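PDB 2UX9: dodecin from Thermus thermophilus, which binds and sequesters flavins such as FMN and FAD, can also bind coenzyme A, and probably serves as a cofactor storage protein built of twelve subunits. Local coordinates for residues 4-15 with 55-66. The protein carries 1 engineered substitution. Sequence-based numbering, arbitrary orientation.
Sequences VYKKVELVGTSE and EYQVVLEVGFAL. Engineered in segment 55-66: Ala65 (natural residue Arg). With NA (sodium ion), chain N; FMN (flavin mononucleotide), chain P; FMN (flavin mononucleotide), chain H.
Lys6 with Phe64 and Val8 with Val62 are hydrogen-bonded pairs in the ladder that joins residues 4-15 and 55-66 as neighbouring antiparallel strands of the dodecin sheet, 52-65 being its central strand. Eleven backbone hydrogen bonds join them in unbroken register, from Leu66 N to Val4 O (2.9 Å) through Tyr56 N to Ser14 O. On the face of Val8 and Leu10 the contacts are mainly apolar. Phe64 CG sits between its own backbone N and carbonyl carbon (chi1 61°), which turns the ring back over strand 4-14; Lys6 CB lies over one ring face, a CH-pi contact 4.1 Å from the centroid, while Val8 CG1 meets the ring edge. Beyond this, the extended Lys6 chain carries NZ to coenzyme A. Farther along, Leu10 CD1 touches Val62 CG2, and helix 18-32 covers Val58. Charge gathers on the other face, where Glu9 OE2 is salt-bridged to Lys7 of a neighbouring subunit. Two flavins bind at opposite ends. Tyr5 CE1 packs on CB of the engineered Ala65 (3.8 Å), and its OH accepts a hydrogen bond from FMN O4' (2.8 Å); a leucine here would probably leave that ribityl hydroxyl without its acceptor. At the other end Gln57 grips a second flavin by its amide: OE1 accepts from N3 (2.8 Å), and NE2 donates to O2 (2.9 Å).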
loop_
_atom_site.group_PDB
_atom_site.type_symbol
_atom_site.label_atom_id
_atom_site.label_comp_id
_atom_site.label_asym_id
_atom_site.label_seq_id
_atom_site.Cartn_x
_atom_site.Cartn_y
_atom_site.Cartn_z
ATOM N N VAL C 4 -16.130 18.946 12.480
ATOM C CA VAL C 4 -14.910 18.155 12.651
ATOM C C VAL C 4 -15.291 16.800 13.225
ATOM O O VAL C 4 -16.138 16.704 14.108
ATOM C CB VAL C 4 -13.882 18.866 13.550
ATOM C CG1 VAL C 4 -12.643 17.995 13.757
ATOM C CG2 VAL C 4 -13.490 20.200 12.932
ATOM N N TYR C 5 -14.698 15.749 12.677
ATOM C CA TYR C 5 -14.949 14.392 13.131
ATOM C C TYR C 5 -13.690 13.828 13.752
ATOM O O TYR C 5 -12.575 14.241 13.417
ATOM C CB TYR C 5 -15.381 13.493 11.961
ATOM C CG TYR C 5 -16.596 13.981 11.215
ATOM C CD1 TYR C 5 -17.856 13.464 11.477
ATOM C CD2 TYR C 5 -16.484 14.973 10.246
ATOM C CE1 TYR C 5 -18.969 13.908 10.789
ATOM C CE2 TYR C 5 -17.591 15.427 9.551
ATOM C CZ TYR C 5 -18.831 14.895 9.832
ATOM O OH TYR C 5 -19.939 15.344 9.144
ATOM N N LYS C 6 -13.867 12.870 14.656
ATOM C CA LYS C 6 -12.764 12.094 15.187
ATOM C C LYS C 6 -12.928 10.647 14.750
ATOM O O LYS C 6 -14.045 10.140 14.666
ATOM C CB LYS C 6 -12.702 12.194 16.718
ATOM C CG LYS C 6 -11.622 11.305 17.304
ATOM C CD LYS C 6 -11.094 11.743 18.640
ATOM C CE LYS C 6 -9.834 10.933 18.972
ATOM N NZ LYS C 6 -9.339 11.114 20.356
ATOM N N LYS C 7 -11.816 9.981 14.449
ATOM C CA LYS C 7 -11.807 8.546 14.216
ATOM C C LYS C 7 -11.050 7.859 15.336
ATOM O O LYS C 7 -9.973 8.318 15.725
ATOM C CB LYS C 7 -11.158 8.224 12.876
ATOM C CG LYS C 7 -11.940 8.782 11.704
ATOM C CD LYS C 7 -11.214 8.663 10.376
ATOM C CE LYS C 7 -11.152 7.233 9.910
ATOM N NZ LYS C 7 -10.340 7.092 8.649
ATOM N N VAL C 8 -11.617 6.774 15.867
ATOM C CA VAL C 8 -10.913 5.912 16.818
ATOM C C VAL C 8 -10.876 4.477 16.315
ATOM O O VAL C 8 -11.798 4.025 15.648
ATOM C CB VAL C 8 -11.532 5.957 18.221
ATOM C CG1 VAL C 8 -11.441 7.358 18.795
ATOM C CG2 VAL C 8 -12.960 5.463 18.199
ATOM N N GLU C 9 -9.806 3.771 16.648
ATOM C CA GLU C 9 -9.593 2.406 16.203
ATOM C C GLU C 9 -9.947 1.402 17.300
ATOM O O GLU C 9 -9.371 1.422 18.391
ATOM C CB GLU C 9 -8.155 2.225 15.765
ATOM C CG GLU C 9 -7.909 0.972 14.954
ATOM C CD GLU C 9 -6.485 0.879 14.450
ATOM O OE1 GLU C 9 -5.662 1.751 14.791
ATOM O OE2 GLU C 9 -6.189 -0.069 13.725
ATOM N N LEU C 10 -10.914 0.544 17.000
ATOM C CA LEU C 10 -11.395 -0.483 17.913
ATOM C C LEU C 10 -11.200 -1.842 17.279
ATOM O O LEU C 10 -11.073 -1.960 16.045
ATOM C CB LEU C 10 -12.881 -0.285 18.208
ATOM C CG LEU C 10 -13.252 1.075 18.788
ATOM C CD1 LEU C 10 -14.761 1.208 18.969
ATOM C CD2 LEU C 10 -12.528 1.362 20.092
ATOM N N VAL C 11 -11.184 -2.866 18.117
ATOM C CA VAL C 11 -11.241 -4.237 17.650
ATOM C C VAL C 11 -12.429 -4.909 18.306
ATOM O O VAL C 11 -12.461 -5.078 19.530
ATOM C CB VAL C 11 -9.970 -5.022 17.967
ATOM C CG1 VAL C 11 -10.019 -6.388 17.264
ATOM C CG2 VAL C 11 -8.705 -4.234 17.584
ATOM N N GLY C 12 -13.427 -5.255 17.503
ATOM C CA GLY C 12 -14.549 -6.026 17.983
ATOM C C GLY C 12 -14.237 -7.493 17.836
ATOM O O GLY C 12 -13.595 -7.911 16.868
ATOM N N THR C 13 -14.690 -8.295 18.784
ATOM C CA THR C 13 -14.509 -9.736 18.679
ATOM C C THR C 13 -15.819 -10.478 18.903
ATOM O O THR C 13 -16.709 -10.001 19.614
ATOM C CB THR C 13 -13.457 -10.269 19.666
ATOM O OG1 THR C 13 -13.986 -10.327 20.999
ATOM C CG2 THR C 13 -12.218 -9.410 19.643
ATOM N N SER C 14 -15.922 -11.652 18.295
ATOM C CA SER C 14 -17.064 -12.533 18.496
ATOM C C SER C 14 -16.719 -13.938 18.074
ATOM O O SER C 14 -15.980 -14.129 17.118
ATOM C CB SER C 14 -18.270 -12.062 17.699
ATOM O OG SER C 14 -19.360 -12.948 17.923
ATOM N N GLU C 15 -17.273 -14.923 18.774
ATOM C CA GLU C 15 -17.150 -16.304 18.340
ATOM C C GLU C 15 -18.116 -16.606 17.188
ATOM O O GLU C 15 -17.953 -17.606 16.493
ATOM C CB GLU C 15 -17.426 -17.271 19.498
ATOM C CG GLU C 15 -16.464 -17.117 20.664
ATOM C CD GLU C 15 -16.609 -18.202 21.714
ATOM O OE1 GLU C 15 -17.673 -18.854 21.762
ATOM O OE2 GLU C 15 -15.655 -18.402 22.502
ATOM N N GLU C 55 -12.086 -16.984 17.980
ATOM C CA GLU C 55 -12.615 -15.619 17.939
ATOM C C GLU C 55 -12.348 -14.972 16.585
ATOM O O GLU C 55 -11.214 -15.011 16.109
ATOM C CB GLU C 55 -11.952 -14.758 19.009
ATOM C CG GLU C 55 -12.263 -15.166 20.428
ATOM C CD GLU C 55 -13.653 -14.763 20.870
ATOM O OE1 GLU C 55 -14.345 -14.026 20.137
ATOM O OE2 GLU C 55 -14.066 -15.160 21.985
ATOM N N TYR C 56 -13.378 -14.392 15.970
ATOM C CA TYR C 56 -13.215 -13.444 14.863
ATOM C C TYR C 56 -12.858 -12.110 15.487
ATOM O O TYR C 56 -13.434 -11.727 16.503
ATOM C CB TYR C 56 -14.514 -13.278 14.065
ATOM C CG TYR C 56 -14.944 -14.526 13.331
ATOM C CD1 TYR C 56 -14.426 -14.827 12.078
ATOM C CD2 TYR C 56 -15.847 -15.411 13.892
ATOM C CE1 TYR C 56 -14.804 -15.956 11.402
ATOM C CE2 TYR C 56 -16.234 -16.564 13.213
ATOM C CZ TYR C 56 -15.703 -16.821 11.966
ATOM O OH TYR C 56 -16.044 -17.957 11.278
ATOM N N GLN C 57 -11.898 -11.408 14.889
ATOM C CA GLN C 57 -11.431 -10.124 15.390
ATOM C C GLN C 57 -11.436 -9.128 14.241
ATOM O O GLN C 57 -10.698 -9.301 13.271
ATOM C CB GLN C 57 -10.020 -10.274 15.964
ATOM C CG GLN C 57 -9.929 -11.271 17.124
ATOM C CD GLN C 57 -8.508 -11.606 17.512
ATOM O OE1 GLN C 57 -7.610 -11.518 16.682
ATOM N NE2 GLN C 57 -8.293 -12.005 18.775
ATOM N N VAL C 58 -12.286 -8.112 14.316
ATOM C CA VAL C 58 -12.406 -7.156 13.230
ATOM C C VAL C 58 -11.885 -5.819 13.726
ATOM O O VAL C 58 -12.407 -5.263 14.693
ATOM C CB VAL C 58 -13.843 -7.048 12.751
ATOM C CG1 VAL C 58 -13.941 -6.024 11.634
ATOM C CG2 VAL C 58 -14.332 -8.407 12.276
ATOM N N VAL C 59 -10.824 -5.340 13.087
ATOM C CA VAL C 59 -10.196 -4.082 13.429
ATOM C C VAL C 59 -10.881 -3.027 12.597
ATOM O O VAL C 59 -10.904 -3.133 11.377
ATOM C CB VAL C 59 -8.697 -4.099 13.099
ATOM C CG1 VAL C 59 -8.034 -2.758 13.510
ATOM C CG2 VAL C 59 -8.007 -5.306 13.755
ATOM N N LEU C 60 -11.471 -2.027 13.243
ATOM C CA LEU C 60 -12.175 -1.009 12.497
ATOM C C LEU C 60 -11.950 0.381 13.044
ATOM O O LEU C 60 -11.679 0.570 14.226
ATOM C CB LEU C 60 -13.669 -1.335 12.382
ATOM C CG LEU C 60 -14.509 -1.376 13.657
ATOM C CD1 LEU C 60 -15.995 -1.601 13.351
ATOM C CD2 LEU C 60 -14.029 -2.433 14.631
ATOM N N GLU C 61 -12.015 1.349 12.149
ATOM C CA GLU C 61 -12.050 2.767 12.497
ATOM C C GLU C 61 -13.499 3.187 12.623
ATOM O O GLU C 61 -14.321 2.811 11.780
ATOM C CB GLU C 61 -11.398 3.596 11.394
ATOM C CG GLU C 61 -9.915 3.315 11.182
ATOM C CD GLU C 61 -9.030 4.035 12.175
ATOM O OE1 GLU C 61 -7.810 3.787 12.159
ATOM O OE2 GLU C 61 -9.546 4.849 12.969
ATOM N N VAL C 62 -13.807 3.963 13.650
ATOM C CA VAL C 62 -15.152 4.452 13.864
ATOM C C VAL C 62 -15.074 5.978 13.863
ATOM O O VAL C 62 -14.288 6.563 14.621
ATOM C CB VAL C 62 -15.705 3.913 15.186
ATOM C CG1 VAL C 62 -17.063 4.446 15.431
ATOM C CG2 VAL C 62 -15.715 2.362 15.164
ATOM N N GLY C 63 -15.865 6.614 13.002
ATOM C CA GLY C 63 -15.906 8.064 12.875
ATOM C C GLY C 63 -17.138 8.652 13.530
ATOM O O GLY C 63 -18.259 8.158 13.332
ATOM N N PHE C 64 -16.937 9.716 14.292
ATOM C CA PHE C 64 -18.027 10.393 14.979
ATOM C C PHE C 64 -17.860 11.909 14.940
ATOM O O PHE C 64 -16.749 12.423 14.931
ATOM C CB PHE C 64 -18.220 9.869 16.423
ATOM C CG PHE C 64 -17.033 10.041 17.337
ATOM C CD1 PHE C 64 -17.010 11.050 18.273
ATOM C CD2 PHE C 64 -15.975 9.145 17.318
ATOM C CE1 PHE C 64 -15.943 11.190 19.159
ATOM C CE2 PHE C 64 -14.912 9.293 18.188
ATOM C CZ PHE C 64 -14.903 10.309 19.104
ATOM N N ALA C 65 -18.975 12.620 14.882
ATOM C CA ALA C 65 -18.945 14.083 14.825
ATOM C C ALA C 65 -18.688 14.659 16.208
ATOM O O ALA C 65 -19.349 14.277 17.172
ATOM C CB ALA C 65 -20.263 14.618 14.269
ATOM N N LEU C 66 -17.731 15.581 16.299
ATOM C CA LEU C 66 -17.375 16.207 17.569
ATOM C C LEU C 66 -18.362 17.317 17.904
ATOM O O LEU C 66 -18.635 18.178 17.086
ATOM C CB LEU C 66 -15.951 16.759 17.504
ATOM C CG LEU C 66 -14.859 15.698 17.421
ATOM C CD1 LEU C 66 -13.483 16.355 17.294
ATOM C CD2 LEU C 66 -14.878 14.760 18.618
HETATM NA NA NA N . -15.182 -13.412 22.957
HETATM N N1 FMN P . -21.125 7.690 4.884
HETATM C C2 FMN P . -21.374 6.429 4.409
HETATM O O2 FMN P . -22.530 6.073 4.197
HETATM N N3 FMN P . -20.339 5.567 4.143
HETATM C C4 FMN P . -19.037 5.953 4.353
HETATM O O4 FMN P . -18.201 5.048 4.460
HETATM C C4A FMN P . -18.776 7.239 4.812
HETATM N N5 FMN P . -17.486 7.682 4.997
HETATM C C5A FMN P . -17.226 8.954 5.462
HETATM C C6 FMN P . -15.903 9.358 5.656
HETATM C C7 FMN P . -15.616 10.632 6.131
HETATM C C7M FMN P . -14.190 11.126 6.126
HETATM C C8 FMN P . -16.677 11.495 6.417
HETATM C C8M FMN P . -16.431 12.841 7.028
HETATM C C9 FMN P . -17.991 11.098 6.231
HETATM C C9A FMN P . -18.280 9.816 5.756
HETATM N N10 FMN P . -19.587 9.375 5.561
HETATM C C10 FMN P . -19.826 8.102 5.078
HETATM C "C1'" FMN P . -20.774 10.223 5.963
HETATM C "C2'" FMN P . -20.981 10.223 7.481
HETATM O "O2'" FMN P . -21.289 8.914 7.915
HETATM C "C3'" FMN P . -22.111 11.166 7.902
HETATM O "O3'" FMN P . -23.335 10.776 7.317
HETATM C "C4'" FMN P . -21.851 12.621 7.520
HETATM O "O4'" FMN P . -20.526 12.995 7.836
HETATM C "C5'" FMN P . -22.801 13.535 8.270
HETATM O "O5'" FMN P . -22.455 13.418 9.625
HETATM P P FMN P . -23.086 14.374 10.731
HETATM O O1P FMN P . -22.709 13.830 12.095
HETATM O O2P FMN P . -22.507 15.757 10.546
HETATM O O3P FMN P . -24.589 14.407 10.558
HETATM N N1 FMN H . -3.526 -13.459 18.727
HETATM C C2 FMN H . -4.773 -12.963 18.495
HETATM O O2 FMN H . -5.643 -13.169 19.324
HETATM N N3 FMN H . -5.030 -12.215 17.363
HETATM C C4 FMN H . -4.031 -11.959 16.449
HETATM O O4 FMN H . -4.370 -11.658 15.302
HETATM C C4A FMN H . -2.758 -12.452 16.697
HETATM N N5 FMN H . -1.729 -12.171 15.826
HETATM C C5A FMN H . -0.464 -12.657 16.061
HETATM C C6 FMN H . 0.551 -12.367 15.153
HETATM C C7 FMN H . 1.840 -12.852 15.363
HETATM C C7M FMN H . 2.949 -12.360 14.482
HETATM C C8 FMN H . 2.098 -13.637 16.491
HETATM C C8M FMN H . 3.444 -14.264 16.716
HETATM C C9 FMN H . 1.087 -13.913 17.401
HETATM C C9A FMN H . -0.205 -13.431 17.190
HETATM N N10 FMN H . -1.246 -13.711 18.084
HETATM C C10 FMN H . -2.507 -13.198 17.839
HETATM C "C1'" FMN H . -1.045 -14.625 19.275
HETATM C "C2'" FMN H . -0.979 -16.092 18.849
HETATM O "O2'" FMN H . -2.222 -16.497 18.316
HETATM C "C3'" FMN H . -0.617 -17.030 20.003
HETATM O "O3'" FMN H . -1.598 -16.954 21.015
HETATM C "C4'" FMN H . 0.753 -16.729 20.600
HETATM O "O4'" FMN H . 1.700 -16.536 19.571
HETATM C "C5'" FMN H . 1.220 -17.868 21.501
HETATM O "O5'" FMN H . 1.240 -19.046 20.721
HETATM P P FMN H . 1.822 -20.414 21.312
HETATM O O1P FMN H . 1.544 -21.480 20.276
HETATM O O2P FMN H . 3.311 -20.296 21.546
HETATM O O3P FMN H . 1.114 -20.742 22.607
HETATM O O HOH W 1 -17.810 19.577 14.923
HETATM O O HOH W 2 -14.869 -12.152 24.321
HETATM O O HOH W 3 -15.509 -12.478 21.388
HETATM O O HOH W 4 -16.643 -14.306 22.984
#